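Local coordinates for protein argonaute (Aquifex aeolicus, PDB 1YVU) that cleaves target RNA strands that pair with a short single-stranded DNA guide, using divalent metal ions, magnesium preferred, at residues Glu308-Asp320 with Lys611-Asp623. Residues are numbered along the deposited sequence; the frame is centred on the assembly and turned at random.
Sequences EEERAKGKLNFKD and KFIKGYFYKLSED
Linker L2 meets the PIWI box here through an irregular antiparallel pairing of residues 310-315 with strand 616-619. K313 N donates to F617 O at 2.7 Å. F617 N reaches back to G314 O at 3.2 Å, a more bent bond. Beyond the strand, L316 N binds G615 O at 3.0 Å, approaching from above the carbonyl plane. G615 lies in a type II beta turn from I613 to Y616, closed by Y616 N on I613 O. Its backbone angles, with phi 113°, call for glycine. K315 and Y616 form a non-hydrogen-bonded pair. The K315 side chain crosses the tyrosine at about a right angle, its CB and CG against Y616 CD1 and CE1.

This pairing joins the PAZ lobe, which includes L2, to the RNase H-fold PIWI domain. Strand 6-7 of the N-terminal domain lies on the other side of residues 310-315, and strand 624-627 follows 616-619. F617 is the main apolar residue. At chi1 73°, F617 CG sits between its backbone N and carbonyl carbon, and this brings the ring to K313 and L316. K313 CB lies over one face of the F617 ring, a CH-pi contact 4.2 Å from the centroid, and L316 CD1 packs against F617 CE2 and CZ. K313 NZ turns to a salt bridge with E149. The Y618 ring takes R311 O at its edge, in plane, 3.3 Å from Y618 CD1. Y618 OH makes a weak bond to E310 OE1. Farther along, the extended K614 chain crosses the F318 side chain at about a right angle, with K614 CE 3.5 Å from F318 CZ. K614 NZ bonds T663 OG1. Helix 652-661 touches both L316 and F318.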
loop_
_atom_site.group_PDB
_atom_site.type_symbol
_atom_site.label_atom_id
_atom_site.label_comp_id
_atom_site.label_asym_id
_atom_site.label_seq_id
_atom_site.Cartn_x
_atom_site.Cartn_y
_atom_site.Cartn_z
ATOM N N GLU A 308 -20.886 -18.104 7.762
ATOM C CA GLU A 308 -20.195 -17.647 8.945
ATOM C C GLU A 308 -18.728 -17.199 8.748
ATOM O O GLU A 308 -17.873 -17.955 8.252
ATOM C CB GLU A 308 -20.308 -18.718 10.036
ATOM C CG GLU A 308 -21.729 -18.880 10.596
ATOM C CD GLU A 308 -21.785 -18.829 12.114
ATOM O OE1 GLU A 308 -21.343 -19.811 12.760
ATOM O OE2 GLU A 308 -22.266 -17.813 12.663
ATOM N N GLU A 309 -18.452 -15.969 9.201
ATOM C CA GLU A 309 -17.141 -15.327 9.150
ATOM C C GLU A 309 -16.170 -16.111 9.978
ATOM O O GLU A 309 -16.592 -16.859 10.847
ATOM C CB GLU A 309 -17.216 -13.925 9.749
ATOM C CG GLU A 309 -17.881 -12.847 8.895
ATOM C CD GLU A 309 -19.402 -12.950 8.771
ATOM O OE1 GLU A 309 -20.078 -13.585 9.627
ATOM O OE2 GLU A 309 -19.919 -12.360 7.792
ATOM N N GLU A 310 -14.878 -15.972 9.698
ATOM C CA GLU A 310 -13.886 -16.668 10.490
ATOM C C GLU A 310 -13.497 -15.695 11.585
ATOM O O GLU A 310 -13.302 -14.498 11.337
ATOM C CB GLU A 310 -12.680 -17.090 9.656
ATOM C CG GLU A 310 -12.962 -18.169 8.594
ATOM C CD GLU A 310 -13.319 -19.562 9.154
ATOM O OE1 GLU A 310 -12.441 -20.201 9.797
ATOM O OE2 GLU A 310 -14.471 -20.027 8.912
ATOM N N ARG A 311 -13.540 -16.191 12.817
ATOM C CA ARG A 311 -13.207 -15.392 13.983
ATOM C C ARG A 311 -11.719 -15.379 14.207
ATOM O O ARG A 311 -11.036 -16.352 13.878
ATOM C CB ARG A 311 -13.917 -15.942 15.216
ATOM C CG ARG A 311 -15.375 -15.521 15.308
ATOM C CD ARG A 311 -16.368 -16.675 15.151
ATOM N NE ARG A 311 -17.515 -16.300 14.317
ATOM C CZ ARG A 311 -18.743 -16.026 14.759
ATOM N NH1 ARG A 311 -19.038 -16.070 16.059
ATOM N NH2 ARG A 311 -19.679 -15.668 13.882
ATOM N N ALA A 312 -11.226 -14.270 14.753
ATOM C CA ALA A 312 -9.800 -14.096 15.067
ATOM C C ALA A 312 -9.373 -15.042 16.168
ATOM O O ALA A 312 -10.214 -15.509 16.933
ATOM C CB ALA A 312 -9.534 -12.678 15.506
ATOM N N LYS A 313 -8.083 -15.334 16.251
ATOM C CA LYS A 313 -7.609 -16.223 17.301
ATOM C C LYS A 313 -7.551 -15.552 18.678
ATOM O O LYS A 313 -8.082 -16.102 19.639
ATOM C CB LYS A 313 -6.281 -16.838 16.929
ATOM C CG LYS A 313 -6.388 -17.843 15.784
ATOM C CD LYS A 313 -5.015 -18.399 15.360
ATOM C CE LYS A 313 -4.296 -19.190 16.459
ATOM N NZ LYS A 313 -2.938 -19.603 16.005
ATOM N N GLY A 314 -6.963 -14.357 18.760
ATOM C CA GLY A 314 -6.887 -13.648 20.031
ATOM C C GLY A 314 -6.045 -12.382 20.066
ATOM O O GLY A 314 -5.784 -11.764 19.039
ATOM N N LYS A 315 -5.676 -11.947 21.265
ATOM C CA LYS A 315 -4.833 -10.777 21.393
ATOM C C LYS A 315 -3.425 -11.289 21.677
ATOM O O LYS A 315 -3.227 -12.232 22.443
ATOM C CB LYS A 315 -5.302 -9.823 22.495
ATOM C CG LYS A 315 -4.618 -8.478 22.360
ATOM C CD LYS A 315 -4.677 -7.596 23.584
ATOM C CE LYS A 315 -3.551 -6.549 23.485
ATOM N NZ LYS A 315 -3.652 -5.388 24.428
ATOM N N LEU A 316 -2.466 -10.713 20.969
ATOM C CA LEU A 316 -1.070 -11.057 21.120
ATOM C C LEU A 316 -0.455 -9.962 21.975
ATOM O O LEU A 316 -0.454 -8.799 21.602
ATOM C CB LEU A 316 -0.409 -11.095 19.740
ATOM C CG LEU A 316 0.819 -11.970 19.513
ATOM C CD1 LEU A 316 0.502 -13.447 19.693
ATOM C CD2 LEU A 316 1.278 -11.732 18.126
ATOM N N ASN A 317 -0.028 -10.313 23.179
ATOM C CA ASN A 317 0.601 -9.322 24.037
ATOM C C ASN A 317 1.988 -9.082 23.496
ATOM O O ASN A 317 2.592 -9.929 22.817
ATOM C CB ASN A 317 0.634 -9.742 25.513
ATOM C CG ASN A 317 -0.740 -9.644 26.178
ATOM O OD1 ASN A 317 -1.261 -8.547 26.404
ATOM N ND2 ASN A 317 -1.337 -10.798 26.480
ATOM N N PHE A 318 2.413 -7.852 23.676
ATOM C CA PHE A 318 3.706 -7.432 23.218
ATOM C C PHE A 318 4.330 -6.605 24.325
ATOM O O PHE A 318 3.612 -6.151 25.220
ATOM C CB PHE A 318 3.553 -6.645 21.914
ATOM C CG PHE A 318 2.607 -5.463 22.003
ATOM C CD1 PHE A 318 3.096 -4.166 22.285
ATOM C CD2 PHE A 318 1.233 -5.625 21.779
ATOM C CE1 PHE A 318 2.227 -3.053 22.341
ATOM C CE2 PHE A 318 0.361 -4.515 21.834
ATOM C CZ PHE A 318 0.870 -3.230 22.119
ATOM N N LYS A 319 5.644 -6.401 24.246
ATOM C CA LYS A 319 6.367 -5.613 25.229
ATOM C C LYS A 319 6.196 -4.106 24.947
ATOM O O LYS A 319 6.870 -3.528 24.097
ATOM C CB LYS A 319 7.832 -6.011 25.231
ATOM C CG LYS A 319 8.127 -7.479 25.500
ATOM C CD LYS A 319 7.779 -7.917 26.932
ATOM C CE LYS A 319 8.200 -9.383 27.191
ATOM N NZ LYS A 319 7.955 -9.896 28.590
ATOM N N ASP A 320 5.234 -3.494 25.626
ATOM C CA ASP A 320 4.923 -2.073 25.449
ATOM C C ASP A 320 5.593 -1.127 26.428
ATOM O O ASP A 320 5.438 0.094 26.331
ATOM C CB ASP A 320 3.406 -1.834 25.477
ATOM C CG ASP A 320 2.663 -2.774 26.422
ATOM O OD1 ASP A 320 3.278 -3.327 27.373
ATOM O OD2 ASP A 320 1.450 -2.973 26.189
ATOM N N LYS A 611 -13.099 -1.914 19.973
ATOM C CA LYS A 611 -12.350 -0.641 19.915
ATOM C C LYS A 611 -10.905 -0.651 20.468
ATOM O O LYS A 611 -10.190 0.334 20.327
ATOM C CB LYS A 611 -13.181 0.552 20.447
ATOM C CG LYS A 611 -14.371 0.964 19.531
ATOM C CD LYS A 611 -15.313 1.988 20.198
ATOM C CE LYS A 611 -16.793 1.613 19.995
ATOM N NZ LYS A 611 -17.785 2.641 20.528
ATOM N N PHE A 612 -10.486 -1.780 21.051
ATOM C CA PHE A 612 -9.132 -2.004 21.590
ATOM C C PHE A 612 -8.508 -3.264 20.970
ATOM O O PHE A 612 -7.881 -4.118 21.628
ATOM C CB PHE A 612 -9.158 -2.105 23.104
ATOM C CG PHE A 612 -8.933 -0.799 23.777
ATOM C CD1 PHE A 612 -10.037 -0.009 24.185
ATOM C CD2 PHE A 612 -7.616 -0.308 23.953
ATOM C CE1 PHE A 612 -9.842 1.268 24.761
ATOM C CE2 PHE A 612 -7.385 0.977 24.531
ATOM C CZ PHE A 612 -8.502 1.770 24.936
ATOM N N ILE A 613 -8.616 -3.268 19.651
ATOM C CA ILE A 613 -8.194 -4.318 18.754
ATOM C C ILE A 613 -6.669 -4.521 18.519
ATOM O O ILE A 613 -6.251 -5.586 18.033
ATOM C CB ILE A 613 -9.106 -4.174 17.469
ATOM C CG1 ILE A 613 -10.495 -4.696 17.823
ATOM C CG2 ILE A 613 -8.636 -4.935 16.269
ATOM C CD1 ILE A 613 -11.594 -4.128 17.012
ATOM N N LYS A 614 -5.834 -3.569 18.957
ATOM C CA LYS A 614 -4.381 -3.705 18.772
ATOM C C LYS A 614 -3.883 -5.005 19.384
ATOM O O LYS A 614 -4.022 -5.202 20.599
ATOM C CB LYS A 614 -3.602 -2.530 19.373
ATOM C CG LYS A 614 -2.101 -2.650 19.216
ATOM C CD LYS A 614 -1.369 -1.405 19.575
ATOM C CE LYS A 614 0.103 -1.522 19.171
ATOM N NZ LYS A 614 0.957 -0.332 19.432
ATOM N N GLY A 615 -3.381 -5.877 18.497
ATOM C CA GLY A 615 -2.841 -7.187 18.854
ATOM C C GLY A 615 -3.678 -8.344 18.314
ATOM O O GLY A 615 -3.270 -9.514 18.350
ATOM N N TYR A 616 -4.850 -8.006 17.784
ATOM C CA TYR A 616 -5.743 -9.000 17.231
ATOM C C TYR A 616 -5.200 -9.676 15.995
ATOM O O TYR A 616 -4.626 -9.006 15.127
ATOM C CB TYR A 616 -7.087 -8.377 16.946
ATOM C CG TYR A 616 -7.965 -8.291 18.163
ATOM C CD1 TYR A 616 -7.437 -7.960 19.452
ATOM C CD2 TYR A 616 -9.335 -8.533 18.047
ATOM C CE1 TYR A 616 -8.280 -7.871 20.600
ATOM C CE2 TYR A 616 -10.196 -8.451 19.174
ATOM C CZ TYR A 616 -9.672 -8.125 20.446
ATOM O OH TYR A 616 -10.562 -8.096 21.508
ATOM N N PHE A 617 -5.423 -10.995 15.906
ATOM C CA PHE A 617 -4.916 -11.795 14.792
ATOM C C PHE A 617 -5.662 -13.023 14.276
ATOM O O PHE A 617 -6.358 -13.708 15.014
ATOM C CB PHE A 617 -3.459 -12.193 15.079
ATOM C CG PHE A 617 -3.277 -13.260 16.163
ATOM C CD1 PHE A 617 -2.784 -14.535 15.821
ATOM C CD2 PHE A 617 -3.509 -12.965 17.523
ATOM C CE1 PHE A 617 -2.519 -15.511 16.805
ATOM C CE2 PHE A 617 -3.248 -13.930 18.537
ATOM C CZ PHE A 617 -2.749 -15.212 18.171
ATOM N N TYR A 618 -5.453 -13.313 12.997
ATOM C CA TYR A 618 -6.002 -14.504 12.349
ATOM C C TYR A 618 -4.738 -15.047 11.711
ATOM O O TYR A 618 -3.990 -14.283 11.104
ATOM C CB TYR A 618 -7.072 -14.199 11.263
ATOM C CG TYR A 618 -7.729 -15.475 10.723
ATOM C CD1 TYR A 618 -8.863 -16.018 11.359
ATOM C CD2 TYR A 618 -7.119 -16.243 9.705
ATOM C CE1 TYR A 618 -9.366 -17.304 11.021
ATOM C CE2 TYR A 618 -7.605 -17.541 9.360
ATOM C CZ TYR A 618 -8.730 -18.064 10.025
ATOM O OH TYR A 618 -9.200 -19.322 9.702
ATOM N N LYS A 619 -4.497 -16.347 11.848
ATOM C CA LYS A 619 -3.290 -16.934 11.272
ATOM C C LYS A 619 -3.569 -17.794 10.026
ATOM O O LYS A 619 -4.551 -18.542 9.969
ATOM C CB LYS A 619 -2.515 -17.704 12.352
ATOM C CG LYS A 619 -1.083 -18.094 11.987
ATOM C CD LYS A 619 -0.364 -18.751 13.173
ATOM C CE LYS A 619 1.026 -19.198 12.762
ATOM N NZ LYS A 619 1.358 -20.669 12.960
ATOM N N LEU A 620 -2.738 -17.586 8.999
ATOM C CA LEU A 620 -2.814 -18.307 7.729
ATOM C C LEU A 620 -1.743 -19.410 7.600
ATOM O O LEU A 620 -1.021 -19.705 8.566
ATOM C CB LEU A 620 -2.755 -17.327 6.558
ATOM C CG LEU A 620 -3.897 -16.316 6.586
ATOM C CD1 LEU A 620 -3.631 -15.157 5.655
ATOM C CD2 LEU A 620 -5.203 -17.030 6.250
ATOM N N SER A 621 -1.651 -20.005 6.408
ATOM C CA SER A 621 -0.749 -21.124 6.134
ATOM C C SER A 621 0.755 -20.942 6.241
ATOM O O SER A 621 1.344 -21.315 7.262
ATOM C CB SER A 621 -1.099 -21.777 4.791
ATOM O OG SER A 621 -1.148 -20.828 3.735
ATOM N N GLU A 622 1.362 -20.382 5.194
ATOM C CA GLU A 622 2.812 -20.165 5.096
ATOM C C GLU A 622 3.317 -19.028 6.012
ATOM O O GLU A 622 3.979 -18.073 5.562
ATOM C CB GLU A 622 3.176 -19.897 3.621
ATOM C CG GLU A 622 2.675 -20.946 2.601
ATOM C CD GLU A 622 2.466 -20.365 1.201
ATOM O OE1 GLU A 622 2.994 -19.260 0.902
ATOM O OE2 GLU A 622 1.755 -21.022 0.400
ATOM N N ASP A 623 3.015 -19.177 7.306
ATOM C CA ASP A 623 3.345 -18.236 8.380
ATOM C C ASP A 623 3.036 -16.774 8.072
ATOM O O ASP A 623 3.900 -15.897 8.119
ATOM C CB ASP A 623 4.769 -18.441 8.914
ATOM C CG ASP A 623 4.793 -19.212 10.244
ATOM O OD1 ASP A 623 3.704 -19.608 10.731
ATOM O OD2 ASP A 623 5.882 -19.411 10.825
#